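Local coordinates for protein 6-phosphogluconolactonase (Shewanella baltica, PDB 3NWP) that probably hydrolyses 6-phosphogluconolactone to 6-phosphogluconate, the second step of the oxidative pentose phosphate pathway, at residues Q28-V33 with S60-D65; R36-L41 with D65-L70; R187-H192 with T225-F230. One frame throughout, in Å; residues are numbered along the deposited sequence.

Interactions 1 and 2 occupy neighbouring layers of one region of the fold, with centres about 8 Å apart and Asp65 in common: in interaction 1 helix 14-36 meets the loop leading into strand 66-74, and in interaction 2 that strand pairs with 39-43. Interaction 3 lies further across the sheet that holds interaction 2, its centre about 17 to 18 Å from the other two. Interaction 1 is partly buried and held by side-chain amide chemistry, whereas interactions 2 and 3 are buried parallel strand pairs carried by backbone hydrogen bonds, with polar side chains at their N-terminal ends. Gln28 of helix 14-36 ties interaction 1 to interaction 3 through Tyr190 and Gln188.

Interaction 1: residues Q28-V33 with S60-D65; sequences QLQEAV and SIDWSD
This contact joins helix 14-36 to the loop between helix 50-58 and strand 66-74 in an alpha/beta fold: Gln30 on the helix grips the turn at Ile61 and Asp62. Its amide makes two hydrogen bonds to one residue. OE1 of Gln30 accepts from the backbone N of Asp62 at 2.8 Å, with the donor in the carbonyl plane and an N-H...O angle of 163°. The same oxygen passes 3.2 Å from CB of Ile61, as the Gln30 and Ile61 side chains run past each other in opposite directions. On the other arm, NE2 of Gln30 donates to OD2 of Asp62 at 2.9 Å; OD2 lies close to the plane of the Gln30 amide, whereas NE2 comes in above the carboxylate plane, the two flat groups being turned 83° apart. The Gln30 chain leaves with CG anti to the backbone N (chi1 -174°) and has a bend at chi2 that turns the amide toward Asp62. NE2 also bonds Asp34 OD1, so this nitrogen has two carboxylate partners. Asp62 is the centre of an inverse gamma turn, and its N and its carboxylate both meet this amide.

Apolar contacts flank this pair. Ile61 extends its CD1 to CB of Leu29, 3.8 Å away, while the same methyl sits 3.7 Å above the centre of one face of the Trp63 ring. Leu29 CD1 reaches Trp63 CZ3 at 3.9 Å, an oblique approach to the indole. At the other end, the two methyls of Val33 pack on Asp65, Val33 CG1 lying 3.9 Å from Asp65 CB.

On the sheet side of the helix, Leu29 touches Leu41 and Val132, and Val33 touches Ala39, placing helix 14-36 over strands 39-43 and 132-135, while Trp63 packs against Arg96 and Ala97.

Interaction 2: residues R36-L41 with D65-L70; sequences RGKASL and DVYITL
Lys38 and Asp65 form a salt bridge just ahead of the two strands, Lys38 NZ standing 2.7 Å from Asp65 OD1 and approaching from above the carboxylate plane, 37° out of it. The lysine reaches the acid by folding: its chain bends at chi2 and again at chi4 (-78°), which curls the ammonium back over Asp65 instead of letting it run straight out. Both residues are partly exposed, so solvent may screen the charges somewhat.

Four backbone bonds continue the pairing in regular parallel register. Ala39 N donates to Asp65 O, and Tyr67 N to Ala39 O at 2.8 Å with a nearly straight N-H...O angle of 178°. Leu41 N then bonds Tyr67 O, and Thr69 N bonds Leu41 O at 3.0 Å. CA-H...O contacts accompany them, among them Ser40 CA to Tyr67 O at 3.2 Å.

Packing follows the alternation of the strands. On the face of Ser40 and Tyr67, the tyrosine ring turns its edge toward Lys38, and the lysine chain crosses that edge at an angle, its CD 3.6 Å from CE1 of Tyr67, before its charged end meets Asp65. On the face of Ala39, Leu41, Val66 and Ile68, Leu41 and Ile68 lie side by side pointing the same way, with Leu41 CD2 and Ile68 CD1 4.1 Å apart, and Leu41 CB also meets Val66 CG1 at 4.2 Å.

These strands are the two arms of a beta-alpha-beta unit whose helix is 50-58. Helix 14-36 packs on the Ala39 and Leu41 face, with Ala32 and Val33 against Ala39 and Leu29 against Leu41; on the Ser40 and Tyr67 face Phe126 meets Tyr67 edge-to-face and Ser40 OG bonds Pro127 O. Within the sheet, strand 101-102 pairs with the far edge of 66-74.

Interaction 3: residues R187-H192 with T225-F230; sequences RQIYLH and TPVDVF
Ile189 to His192 pair one for one with Val227 to Phe230, making strands 189-194 and 227-232 parallel neighbours in the central, mainly parallel sheet of this Rossmann-like alpha/beta fold; their short axes are 4.7 Å apart at closest and 20° from exactly parallel.

Backbone bonds set the register. Ile189 N donates to Pro226 O, Asp228 N to Ile189 O, Leu191 N to Asp228 O and Phe230 N to Leu191 O, the last at 2.8 Å.

Side-chain polar contacts centre on Gln188. Its CG is anti to the backbone N (chi1 172°), and a bend at chi2 carries the amide back over the strand pair. From there Gln188 NE2 donates to Ile189 O at 3.0 Å, coming from above the carbonyl plane, so that this oxygen takes both Gln188 NE2 and Asp228 N. A second, weak bond runs from NE2 to Asp228 OD1, with the amide and carboxylate planes perpendicular. Gln28 NE2 on helix 14-36 bonds Gln188 OE1, and Gln28 OE1 bonds Tyr190 OH, tying that helix to this end of the sheet.

Aromatic and apolar packing divides by face. Tyr190 and Phe230 lie side by side on one, pointing the same way, their centroids 5.6 Å apart and ring planes at 82° in an oblique pairing whose closest atoms are Tyr190 CD1 and Phe230 CE1 at 3.6 Å. On the other, Ile189 meets Val227, and Leu191 meets Val229; Ile189 CD1 also reaches Thr225 CG2 at 3.8 Å, the two chains crossing at about a right angle.

A water joins the polar groups, donating to Gln188 OE1 at 2.8 Å and, at 3.2 Å, to Asp228 OD2.

Interaction 1: residues Q28-V33 with S60-D65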
loop_
_atom_site.group_PDB
_atom_site.type_symbol
_atom_site.label_atom_id
_atom_site.label_comp_id
_atom_site.label_asym_id
_atom_site.label_seq_id
_atom_site.Cartn_x
_atom_site.Cartn_y
_atom_site.Cartn_z
ATOM N N GLN A 28 2.154 -9.806 -12.801
ATOM C CA GLN A 28 3.031 -10.178 -11.695
ATOM C C GLN A 28 2.366 -11.112 -10.691
ATOM O O GLN A 28 2.993 -12.040 -10.210
ATOM C CB GLN A 28 3.648 -8.969 -10.979
ATOM C CG GLN A 28 4.712 -8.338 -11.812
ATOM C CD GLN A 28 5.219 -7.069 -11.257
ATOM O OE1 GLN A 28 4.450 -6.290 -10.655
ATOM N NE2 GLN A 28 6.510 -6.801 -11.459
ATOM N N LEU A 29 1.085 -10.925 -10.403
ATOM C CA LEU A 29 0.390 -11.834 -9.483
ATOM C C LEU A 29 0.243 -13.230 -10.109
ATOM O O LEU A 29 0.502 -14.231 -9.417
ATOM C CB LEU A 29 -0.980 -11.251 -9.113
ATOM C CG LEU A 29 -0.910 -10.002 -8.218
ATOM C CD1 LEU A 29 -2.358 -9.399 -8.057
ATOM C CD2 LEU A 29 -0.216 -10.264 -6.837
ATOM N N GLN A 30 -0.121 -13.288 -11.383
ATOM C CA GLN A 30 -0.213 -14.591 -12.041
ATOM C C GLN A 30 1.148 -15.283 -12.123
ATOM O O GLN A 30 1.240 -16.503 -11.918
ATOM C CB GLN A 30 -0.881 -14.497 -13.393
ATOM C CG GLN A 30 -1.124 -15.884 -14.033
ATOM C CD GLN A 30 -2.100 -16.692 -13.234
ATOM O OE1 GLN A 30 -3.205 -16.207 -12.949
ATOM N NE2 GLN A 30 -1.696 -17.917 -12.828
ATOM N N GLU A 31 2.222 -14.553 -12.402
ATOM C CA GLU A 31 3.538 -15.192 -12.437
ATOM C C GLU A 31 3.944 -15.716 -11.035
ATOM O O GLU A 31 4.664 -16.737 -10.903
ATOM C CB GLU A 31 4.571 -14.192 -12.988
ATOM C CG GLU A 31 4.355 -13.837 -14.432
ATOM C CD GLU A 31 5.067 -12.577 -14.926
ATOM O OE1 GLU A 31 5.659 -11.818 -14.127
ATOM O OE2 GLU A 31 4.987 -12.334 -16.153
ATOM N N ALA A 32 3.513 -15.038 -9.967
ATOM C CA ALA A 32 3.723 -15.518 -8.637
ATOM C C ALA A 32 2.914 -16.765 -8.319
ATOM O O ALA A 32 3.464 -17.692 -7.745
ATOM C CB ALA A 32 3.480 -14.414 -7.599
ATOM N N VAL A 33 1.647 -16.809 -8.707
ATOM C CA VAL A 33 0.825 -18.026 -8.579
ATOM C C VAL A 33 1.501 -19.152 -9.356
ATOM O O VAL A 33 1.646 -20.285 -8.829
ATOM C CB VAL A 33 -0.593 -17.831 -9.034
ATOM C CG1 VAL A 33 -1.372 -19.204 -9.052
ATOM C CG2 VAL A 33 -1.319 -16.808 -8.155
ATOM N N SER A 60 -8.487 -11.632 -15.720
ATOM C CA SER A 60 -8.618 -13.073 -15.660
ATOM C C SER A 60 -7.293 -13.729 -15.246
ATOM O O SER A 60 -6.438 -14.036 -16.066
ATOM C CB SER A 60 -9.051 -13.630 -17.031
ATOM O OG SER A 60 -9.252 -15.044 -16.963
ATOM N N ILE A 61 -7.082 -13.738 -13.931
ATOM C CA ILE A 61 -5.959 -14.456 -13.318
ATOM C C ILE A 61 -6.556 -15.344 -12.223
ATOM O O ILE A 61 -7.773 -15.259 -11.905
ATOM C CB ILE A 61 -4.888 -13.464 -12.735
ATOM C CG1 ILE A 61 -5.457 -12.583 -11.638
ATOM C CG2 ILE A 61 -4.262 -12.615 -13.883
ATOM C CD1 ILE A 61 -4.339 -11.875 -10.704
ATOM N N ASP A 62 -5.669 -16.167 -11.636
ATOM C CA ASP A 62 -6.043 -17.108 -10.586
ATOM C C ASP A 62 -6.240 -16.370 -9.244
ATOM O O ASP A 62 -5.527 -16.623 -8.265
ATOM C CB ASP A 62 -4.973 -18.209 -10.478
ATOM C CG ASP A 62 -4.904 -19.128 -11.651
ATOM O OD1 ASP A 62 -5.931 -19.390 -12.332
ATOM O OD2 ASP A 62 -3.807 -19.706 -11.941
ATOM N N TRP A 63 -7.249 -15.495 -9.153
ATOM C CA TRP A 63 -7.533 -14.692 -7.977
ATOM C C TRP A 63 -7.717 -15.466 -6.670
ATOM O O TRP A 63 -7.425 -14.953 -5.597
ATOM C CB TRP A 63 -8.722 -13.750 -8.167
ATOM C CG TRP A 63 -8.450 -12.517 -9.010
ATOM C CD1 TRP A 63 -8.923 -12.263 -10.257
ATOM C CD2 TRP A 63 -7.618 -11.393 -8.660
ATOM N NE1 TRP A 63 -8.468 -11.039 -10.696
ATOM C CE2 TRP A 63 -7.656 -10.493 -9.732
ATOM C CE3 TRP A 63 -6.867 -11.065 -7.530
ATOM C CZ2 TRP A 63 -6.973 -9.290 -9.698
ATOM C CZ3 TRP A 63 -6.173 -9.869 -7.498
ATOM C CH2 TRP A 63 -6.213 -8.996 -8.586
ATOM N N SER A 64 -8.243 -16.696 -6.806
ATOM C CA SER A 64 -8.476 -17.516 -5.621
ATOM C C SER A 64 -7.188 -17.998 -4.958
ATOM O O SER A 64 -7.201 -18.450 -3.813
ATOM C CB SER A 64 -9.441 -18.707 -5.934
ATOM O OG SER A 64 -8.879 -19.622 -6.867
ATOM N N ASP A 65 -6.081 -17.858 -5.657
ATOM C CA ASP A 65 -4.764 -18.204 -5.161
ATOM C C ASP A 65 -4.002 -16.908 -4.800
ATOM O O ASP A 65 -2.788 -16.981 -4.573
ATOM C CB ASP A 65 -3.994 -18.990 -6.183
ATOM C CG ASP A 65 -4.656 -20.341 -6.490
ATOM O OD1 ASP A 65 -4.930 -21.038 -5.500
ATOM O OD2 ASP A 65 -4.833 -20.673 -7.674
#

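Interaction 2: residues R36-L41 with D65-L70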
loop_
_atom_site.group_PDB
_atom_site.type_symbol
_atom_site.label_atom_id
_atom_site.label_comp_id
_atom_site.label_asym_id
_atom_site.label_seq_id
_atom_site.Cartn_x
_atom_site.Cartn_y
_atom_site.Cartn_z
ATOM N N ARG A 36 4.861 -20.166 -7.338
ATOM C CA ARG A 36 4.768 -20.547 -5.920
ATOM C C ARG A 36 3.465 -21.137 -5.460
ATOM O O ARG A 36 3.355 -21.599 -4.314
ATOM C CB ARG A 36 5.153 -19.349 -5.040
ATOM C CG ARG A 36 6.638 -19.037 -5.092
ATOM C CD ARG A 36 7.031 -17.730 -4.341
ATOM N NE ARG A 36 6.575 -16.548 -5.066
ATOM C CZ ARG A 36 7.177 -16.005 -6.107
ATOM N NH1 ARG A 36 8.295 -16.555 -6.621
ATOM N NH2 ARG A 36 6.643 -14.943 -6.704
ATOM N N GLY A 37 2.459 -21.115 -6.325
ATOM C CA GLY A 37 1.152 -21.598 -6.000
ATOM C C GLY A 37 0.179 -20.634 -5.380
ATOM O O GLY A 37 -1.008 -20.841 -5.478
ATOM N N LYS A 38 0.682 -19.618 -4.659
ATOM C CA LYS A 38 -0.149 -18.593 -4.060
ATOM C C LYS A 38 0.666 -17.296 -4.177
ATOM O O LYS A 38 1.906 -17.333 -4.160
ATOM C CB LYS A 38 -0.414 -18.854 -2.589
ATOM C CG LYS A 38 -1.291 -20.110 -2.267
ATOM C CD LYS A 38 -2.769 -19.879 -2.715
ATOM C CE LYS A 38 -3.738 -21.027 -2.439
ATOM N NZ LYS A 38 -3.536 -22.037 -3.432
ATOM N N ALA A 39 -0.039 -16.190 -4.300
ATOM C CA ALA A 39 0.593 -14.893 -4.426
ATOM C C ALA A 39 0.010 -13.985 -3.362
ATOM O O ALA A 39 -0.977 -14.312 -2.727
ATOM C CB ALA A 39 0.346 -14.313 -5.804
ATOM N N SER A 40 0.688 -12.862 -3.110
ATOM C CA SER A 40 0.211 -11.869 -2.153
ATOM C C SER A 40 0.315 -10.464 -2.728
ATOM O O SER A 40 1.275 -10.094 -3.419
ATOM C CB SER A 40 0.922 -11.960 -0.815
ATOM O OG SER A 40 2.301 -11.811 -0.962
ATOM N N LEU A 41 -0.745 -9.703 -2.467
ATOM C CA LEU A 41 -0.936 -8.319 -2.892
ATOM C C LEU A 41 -1.283 -7.437 -1.683
ATOM O O LEU A 41 -2.168 -7.779 -0.888
ATOM C CB LEU A 41 -2.080 -8.275 -3.849
ATOM C CG LEU A 41 -2.573 -6.918 -4.318
ATOM C CD1 LEU A 41 -1.508 -6.163 -5.144
ATOM C CD2 LEU A 41 -3.953 -7.022 -5.129
ATOM N N ASP A 65 -6.081 -17.858 -5.657
ATOM C CA ASP A 65 -4.764 -18.204 -5.161
ATOM C C ASP A 65 -4.002 -16.908 -4.800
ATOM O O ASP A 65 -2.788 -16.981 -4.573
ATOM C CB ASP A 65 -3.994 -18.990 -6.183
ATOM C CG ASP A 65 -4.656 -20.341 -6.490
ATOM O OD1 ASP A 65 -4.930 -21.038 -5.500
ATOM O OD2 ASP A 65 -4.833 -20.673 -7.674
ATOM N N VAL A 66 -4.707 -15.779 -4.702
ATOM C CA VAL A 66 -4.070 -14.470 -4.335
ATOM C C VAL A 66 -4.586 -14.066 -2.984
ATOM O O VAL A 66 -5.826 -13.957 -2.767
ATOM C CB VAL A 66 -4.342 -13.366 -5.379
ATOM C CG1 VAL A 66 -3.670 -12.016 -4.912
ATOM C CG2 VAL A 66 -3.901 -13.793 -6.781
ATOM N N TYR A 67 -3.666 -13.809 -2.047
ATOM C CA TYR A 67 -3.965 -13.270 -0.741
ATOM C C TYR A 67 -3.814 -11.771 -0.786
ATOM O O TYR A 67 -2.822 -11.273 -1.326
ATOM C CB TYR A 67 -3.005 -13.839 0.301
ATOM C CG TYR A 67 -3.198 -15.277 0.632
ATOM C CD1 TYR A 67 -2.731 -16.264 -0.199
ATOM C CD2 TYR A 67 -3.729 -15.638 1.871
ATOM C CE1 TYR A 67 -2.880 -17.622 0.135
ATOM C CE2 TYR A 67 -3.871 -16.980 2.215
ATOM C CZ TYR A 67 -3.449 -17.956 1.332
ATOM O OH TYR A 67 -3.573 -19.295 1.634
ATOM N N ILE A 68 -4.802 -11.026 -0.271
ATOM C CA ILE A 68 -4.783 -9.584 -0.341
ATOM C C ILE A 68 -4.948 -8.961 1.028
ATOM O O ILE A 68 -5.721 -9.437 1.847
ATOM C CB ILE A 68 -5.913 -9.052 -1.229
ATOM C CG1 ILE A 68 -5.897 -9.717 -2.611
ATOM C CG2 ILE A 68 -5.790 -7.518 -1.331
ATOM C CD1 ILE A 68 -7.045 -9.265 -3.559
ATOM N N THR A 69 -4.135 -7.953 1.335
ATOM C CA THR A 69 -4.312 -7.191 2.552
ATOM C C THR A 69 -4.055 -5.699 2.289
ATOM O O THR A 69 -3.844 -5.280 1.144
ATOM C CB THR A 69 -3.482 -7.750 3.727
ATOM O OG1 THR A 69 -3.969 -7.191 4.972
ATOM C CG2 THR A 69 -1.972 -7.506 3.598
ATOM N N LEU A 70 -4.109 -4.895 3.342
ATOM C CA LEU A 70 -4.013 -3.454 3.305
ATOM C C LEU A 70 -2.659 -2.965 3.793
ATOM O O LEU A 70 -2.058 -3.538 4.728
ATOM C CB LEU A 70 -5.089 -2.853 4.249
ATOM C CG LEU A 70 -6.536 -3.282 3.975
ATOM C CD1 LEU A 70 -7.487 -2.765 5.066
ATOM C CD2 LEU A 70 -6.964 -2.787 2.590
#

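Interaction 3: residues R187-H192 with T225-F230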
loop_
_atom_site.group_PDB
_atom_site.type_symbol
_atom_site.label_atom_id
_atom_site.label_comp_id
_atom_site.label_asym_id
_atom_site.label_seq_id
_atom_site.Cartn_x
_atom_site.Cartn_y
_atom_site.Cartn_z
ATOM N N ARG A 187 8.680 -7.994 -3.518
ATOM C CA ARG A 187 9.306 -8.181 -4.812
ATOM C C ARG A 187 9.169 -6.961 -5.732
ATOM O O ARG A 187 10.107 -6.647 -6.513
ATOM C CB ARG A 187 8.716 -9.438 -5.500
ATOM C CG ARG A 187 8.785 -10.717 -4.640
ATOM C CD ARG A 187 8.371 -11.987 -5.452
ATOM N NE ARG A 187 8.163 -13.105 -4.547
ATOM C CZ ARG A 187 9.123 -13.933 -4.124
ATOM N NH1 ARG A 187 10.372 -13.804 -4.537
ATOM N NH2 ARG A 187 8.815 -14.886 -3.241
ATOM N N GLN A 188 8.033 -6.250 -5.617
ATOM C CA GLN A 188 7.744 -5.110 -6.470
ATOM C C GLN A 188 6.838 -4.144 -5.709
ATOM O O GLN A 188 5.840 -4.586 -5.118
ATOM C CB GLN A 188 7.053 -5.539 -7.722
ATOM C CG GLN A 188 6.536 -4.373 -8.599
ATOM C CD GLN A 188 7.636 -3.743 -9.425
ATOM O OE1 GLN A 188 8.285 -4.453 -10.243
ATOM N NE2 GLN A 188 7.923 -2.451 -9.212
ATOM N N ILE A 189 7.214 -2.851 -5.699
ATOM C CA ILE A 189 6.353 -1.811 -5.187
ATOM C C ILE A 189 5.986 -0.874 -6.313
ATOM O O ILE A 189 6.812 -0.534 -7.193
ATOM C CB ILE A 189 7.148 -1.016 -4.091
ATOM C CG1 ILE A 189 7.454 -1.925 -2.910
ATOM C CG2 ILE A 189 6.365 0.235 -3.692
ATOM C CD1 ILE A 189 8.415 -1.319 -1.883
ATOM N N TYR A 190 4.713 -0.437 -6.318
ATOM C CA TYR A 190 4.206 0.615 -7.211
ATOM C C TYR A 190 3.795 1.795 -6.384
ATOM O O TYR A 190 3.208 1.586 -5.317
ATOM C CB TYR A 190 2.999 0.110 -7.994
ATOM C CG TYR A 190 3.358 -0.958 -8.973
ATOM C CD1 TYR A 190 3.973 -0.643 -10.159
ATOM C CD2 TYR A 190 3.086 -2.297 -8.732
ATOM C CE1 TYR A 190 4.385 -1.648 -11.039
ATOM C CE2 TYR A 190 3.418 -3.299 -9.632
ATOM C CZ TYR A 190 4.061 -2.953 -10.809
ATOM O OH TYR A 190 4.450 -3.947 -11.697
ATOM N N LEU A 191 4.181 3.001 -6.772
ATOM C CA LEU A 191 3.674 4.199 -6.152
ATOM C C LEU A 191 2.759 4.896 -7.155
ATOM O O LEU A 191 3.229 5.309 -8.227
ATOM C CB LEU A 191 4.824 5.128 -5.777
ATOM C CG LEU A 191 4.436 6.428 -5.120
ATOM C CD1 LEU A 191 3.629 6.207 -3.792
ATOM C CD2 LEU A 191 5.674 7.295 -4.849
ATOM N N HIS A 192 1.464 5.023 -6.841
ATOM C CA HIS A 192 0.423 5.495 -7.733
ATOM C C HIS A 192 0.104 6.908 -7.313
ATOM O O HIS A 192 -0.472 7.143 -6.222
ATOM C CB HIS A 192 -0.748 4.566 -7.603
ATOM C CG HIS A 192 -1.928 4.919 -8.446
ATOM N ND1 HIS A 192 -3.102 4.179 -8.385
ATOM C CD2 HIS A 192 -2.105 5.846 -9.415
ATOM C CE1 HIS A 192 -3.962 4.705 -9.243
ATOM N NE2 HIS A 192 -3.387 5.706 -9.887
ATOM N N THR A 225 14.507 -3.304 -3.344
ATOM C CA THR A 225 13.194 -3.645 -3.852
ATOM C C THR A 225 12.797 -2.648 -4.926
ATOM O O THR A 225 12.818 -1.437 -4.675
ATOM C CB THR A 225 12.121 -3.571 -2.755
ATOM O OG1 THR A 225 12.564 -4.401 -1.647
ATOM C CG2 THR A 225 10.732 -3.994 -3.352
ATOM N N PRO A 226 12.505 -3.142 -6.109
ATOM C CA PRO A 226 12.093 -2.272 -7.196
ATOM C C PRO A 226 10.879 -1.447 -6.851
ATOM O O PRO A 226 9.905 -1.992 -6.305
ATOM C CB PRO A 226 11.729 -3.236 -8.321
ATOM C CG PRO A 226 12.547 -4.463 -7.992
ATOM C CD PRO A 226 12.558 -4.539 -6.539
ATOM N N VAL A 227 10.925 -0.173 -7.212
ATOM C CA VAL A 227 9.827 0.742 -7.038
ATOM C C VAL A 227 9.577 1.432 -8.368
ATOM O O VAL A 227 10.466 2.085 -8.946
ATOM C CB VAL A 227 10.168 1.835 -5.999
ATOM C CG1 VAL A 227 9.005 2.843 -5.901
ATOM C CG2 VAL A 227 10.436 1.232 -4.668
ATOM N N ASP A 228 8.356 1.305 -8.886
ATOM C CA ASP A 228 7.991 1.965 -10.128
ATOM C C ASP A 228 6.924 3.039 -9.772
ATOM O O ASP A 228 5.858 2.716 -9.180
ATOM C CB ASP A 228 7.375 1.028 -11.140
ATOM C CG ASP A 228 8.379 0.027 -11.730
ATOM O OD1 ASP A 228 9.295 -0.460 -11.053
ATOM O OD2 ASP A 228 8.181 -0.299 -12.919
ATOM N N VAL A 229 7.180 4.294 -10.111
ATOM C CA VAL A 229 6.228 5.375 -9.849
ATOM C C VAL A 229 5.388 5.638 -11.083
ATOM O O VAL A 229 5.908 5.797 -12.201
ATOM C CB VAL A 229 6.987 6.662 -9.485
ATOM C CG1 VAL A 229 6.001 7.839 -9.244
ATOM C CG2 VAL A 229 7.932 6.400 -8.265
ATOM N N PHE A 230 4.075 5.511 -10.937
ATOM C CA PHE A 230 3.093 5.737 -12.010
ATOM C C PHE A 230 2.372 7.050 -11.770
ATOM O O PHE A 230 1.802 7.252 -10.654
ATOM C CB PHE A 230 2.059 4.619 -12.028
ATOM C CG PHE A 230 2.481 3.374 -12.754
ATOM C CD1 PHE A 230 3.623 2.630 -12.387
ATOM C CD2 PHE A 230 1.738 2.903 -13.813
ATOM C CE1 PHE A 230 3.983 1.521 -13.097
ATOM C CE2 PHE A 230 2.110 1.780 -14.526
ATOM C CZ PHE A 230 3.204 1.070 -14.185
HETATM O O HOH W 1 8.890 -3.400 -12.719
#